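Local structure of putative uncharacterized protein (Mycobacterium smegmatis, 3UID) at residues Q30-P35 and Y113-H118. The protein is probably a type II toxin, structurally related to Rv2035 of Mycobacterium tuberculosis, a toxin involved in the hypoxic response, and belongs to the AHA1 family of the SRPBCC superfamily. Numbering follows the deposited sequence.
Sequences QIYADP and YTFTEH
Tyr32 reaches from helix 25-33 to strand 109-118 and lays its ring against Tyr113 and Phe115, which both come from the same side of it, making an aromatic cluster in the helix-grip fold of the SRPBCC (Bet v 1-like) superfamily. The two strand residues are next but one, so both send their rings to the helix side of the sheet, yet they meet Tyr32 quite differently. Tyr113 presents its edge to one face of the Tyr32 ring in an offset edge-to-face pair, the planes at 78° and the centroids 5.7 Å apart. Phe115 lies nearly parallel to Tyr32, at 23°, but displaced so that little of one ring lies over the other, and its CZ bears on CE2 of Tyr32 at 3.6 Å. On the opposite face of Tyr32, near the ring's rim, sits CG2 of its neighbour Ile31. With chi1 at -60°, CG of Tyr32 stands anti to its own carbonyl carbon, which carries the ring off the helix to the strand. Tyr32 is buried, and its hydroxyl is hydrogen-bonded to the OH of Tyr126. The outer side is looser: Thr114 and Thr116 point off the other side of the strand and are partly exposed. Glu117, on the helix side, lies exposed against Val25, its OE2 hydrogen-bonded to NE2 of His87. The Tyr113 edge itself is a lighter touch, CE2 coming to 3.9 Å from CE1 of Tyr32.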
loop_
_atom_site.group_PDB
_atom_site.type_symbol
_atom_site.label_atom_id
_atom_site.label_comp_id
_atom_site.label_asym_id
_atom_site.label_seq_id
_atom_site.Cartn_x
_atom_site.Cartn_y
_atom_site.Cartn_z
ATOM N N GLN A 30 6.984 10.768 -2.913
ATOM C CA GLN A 30 5.887 11.645 -3.315
ATOM C C GLN A 30 4.655 10.912 -3.840
ATOM O O GLN A 30 3.550 11.480 -3.852
ATOM C CB GLN A 30 6.375 12.679 -4.337
ATOM C CG GLN A 30 7.378 13.663 -3.772
ATOM C CD GLN A 30 6.830 14.485 -2.606
ATOM O OE1 GLN A 30 5.626 14.756 -2.537
ATOM N NE2 GLN A 30 7.702 14.869 -1.694
ATOM N N ILE A 31 4.835 9.669 -4.277
ATOM C CA ILE A 31 3.702 8.810 -4.627
ATOM C C ILE A 31 2.753 8.680 -3.426
ATOM O O ILE A 31 1.523 8.710 -3.580
ATOM C CB ILE A 31 4.164 7.400 -5.067
ATOM C CG1 ILE A 31 5.010 7.450 -6.355
ATOM C CG2 ILE A 31 2.966 6.447 -5.223
ATOM C CD1 ILE A 31 4.216 7.748 -7.598
ATOM N N TYR A 32 3.332 8.524 -2.234
ATOM C CA TYR A 32 2.564 8.329 -1.006
ATOM C C TYR A 32 2.217 9.638 -0.308
ATOM O O TYR A 32 1.201 9.724 0.374
ATOM C CB TYR A 32 3.323 7.378 -0.068
ATOM C CG TYR A 32 3.511 6.054 -0.749
ATOM C CD1 TYR A 32 2.504 5.101 -0.736
ATOM C CD2 TYR A 32 4.665 5.785 -1.479
ATOM C CE1 TYR A 32 2.650 3.896 -1.416
ATOM C CE2 TYR A 32 4.825 4.582 -2.158
ATOM C CZ TYR A 32 3.816 3.643 -2.114
ATOM O OH TYR A 32 3.963 2.458 -2.790
ATOM N N ALA A 33 3.054 10.653 -0.503
ATOM C CA ALA A 33 2.868 11.936 0.160
ATOM C C ALA A 33 1.823 12.805 -0.522
ATOM O O ALA A 33 1.216 13.668 0.113
ATOM C CB ALA A 33 4.203 12.675 0.245
ATOM N N ASP A 34 1.621 12.592 -1.820
ATOM C CA ASP A 34 0.632 13.361 -2.583
ATOM C C ASP A 34 -0.586 12.484 -2.823
ATOM O O ASP A 34 -0.494 11.477 -3.542
ATOM C CB ASP A 34 1.229 13.786 -3.922
ATOM C CG ASP A 34 0.258 14.577 -4.784
ATOM O OD1 ASP A 34 -0.944 14.678 -4.439
ATOM O OD2 ASP A 34 0.713 15.091 -5.826
ATOM N N PRO A 35 -1.738 12.839 -2.216
ATOM C CA PRO A 35 -2.880 11.925 -2.314
ATOM C C PRO A 35 -3.405 11.737 -3.735
ATOM O O PRO A 35 -4.003 10.694 -4.008
ATOM C CB PRO A 35 -3.940 12.597 -1.424
ATOM C CG PRO A 35 -3.585 14.048 -1.470
ATOM C CD PRO A 35 -2.073 14.060 -1.469
ATOM N N TYR A 113 6.610 0.786 5.505
ATOM C CA TYR A 113 7.111 0.951 4.143
ATOM C C TYR A 113 8.480 1.599 4.199
ATOM O O TYR A 113 8.656 2.641 4.836
ATOM C CB TYR A 113 6.195 1.884 3.352
ATOM C CG TYR A 113 4.839 1.317 2.971
ATOM C CD1 TYR A 113 4.349 0.140 3.529
ATOM C CD2 TYR A 113 4.049 1.989 2.040
ATOM C CE1 TYR A 113 3.088 -0.363 3.146
ATOM C CE2 TYR A 113 2.805 1.515 1.663
ATOM C CZ TYR A 113 2.332 0.345 2.218
ATOM O OH TYR A 113 1.102 -0.127 1.839
ATOM N N THR A 114 9.447 0.988 3.525
ATOM C CA THR A 114 10.804 1.502 3.529
ATOM C C THR A 114 11.317 1.669 2.102
ATOM O O THR A 114 11.189 0.754 1.279
ATOM C CB THR A 114 11.720 0.588 4.356
ATOM O OG1 THR A 114 11.185 0.474 5.679
ATOM C CG2 THR A 114 13.126 1.149 4.427
ATOM N N PHE A 115 11.890 2.841 1.824
ATOM C CA PHE A 115 12.398 3.194 0.498
ATOM C C PHE A 115 13.891 3.489 0.611
ATOM O O PHE A 115 14.311 4.407 1.321
ATOM C CB PHE A 115 11.657 4.419 -0.054
ATOM C CG PHE A 115 10.168 4.308 0.050
ATOM C CD1 PHE A 115 9.487 3.372 -0.707
ATOM C CD2 PHE A 115 9.451 5.126 0.904
ATOM C CE1 PHE A 115 8.113 3.248 -0.613
ATOM C CE2 PHE A 115 8.074 5.001 1.010
ATOM C CZ PHE A 115 7.404 4.064 0.242
ATOM N N THR A 116 14.707 2.693 -0.069
ATOM C CA THR A 116 16.147 2.897 0.002
ATOM C C THR A 116 16.789 2.931 -1.364
ATOM O O THR A 116 16.274 2.361 -2.328
ATOM C CB THR A 116 16.819 1.848 0.897
ATOM O OG1 THR A 116 16.459 0.534 0.455
ATOM C CG2 THR A 116 16.365 2.035 2.346
ATOM N N GLU A 117 17.920 3.619 -1.441
ATOM C CA GLU A 117 18.606 3.798 -2.696
ATOM C C GLU A 117 19.140 2.457 -3.164
ATOM O O GLU A 117 19.750 1.708 -2.396
ATOM C CB GLU A 117 19.743 4.817 -2.536
ATOM C CG GLU A 117 19.297 6.213 -2.063
ATOM C CD GLU A 117 18.940 6.277 -0.576
ATOM O OE1 GLU A 117 19.190 5.288 0.157
ATOM O OE2 GLU A 117 18.403 7.323 -0.140
ATOM N N HIS A 118 18.886 2.141 -4.426
ATOM C CA HIS A 118 19.310 0.876 -4.992
ATOM C C HIS A 118 19.638 1.111 -6.459
ATOM O O HIS A 118 18.752 1.077 -7.314
ATOM C CB HIS A 118 18.205 -0.166 -4.841
ATOM C CG HIS A 118 18.640 -1.558 -5.173
ATOM N ND1 HIS A 118 18.624 -2.053 -6.458
ATOM C CD2 HIS A 118 19.108 -2.556 -4.388
ATOM C CE1 HIS A 118 19.063 -3.300 -6.451
ATOM N NE2 HIS A 118 19.364 -3.629 -5.208
#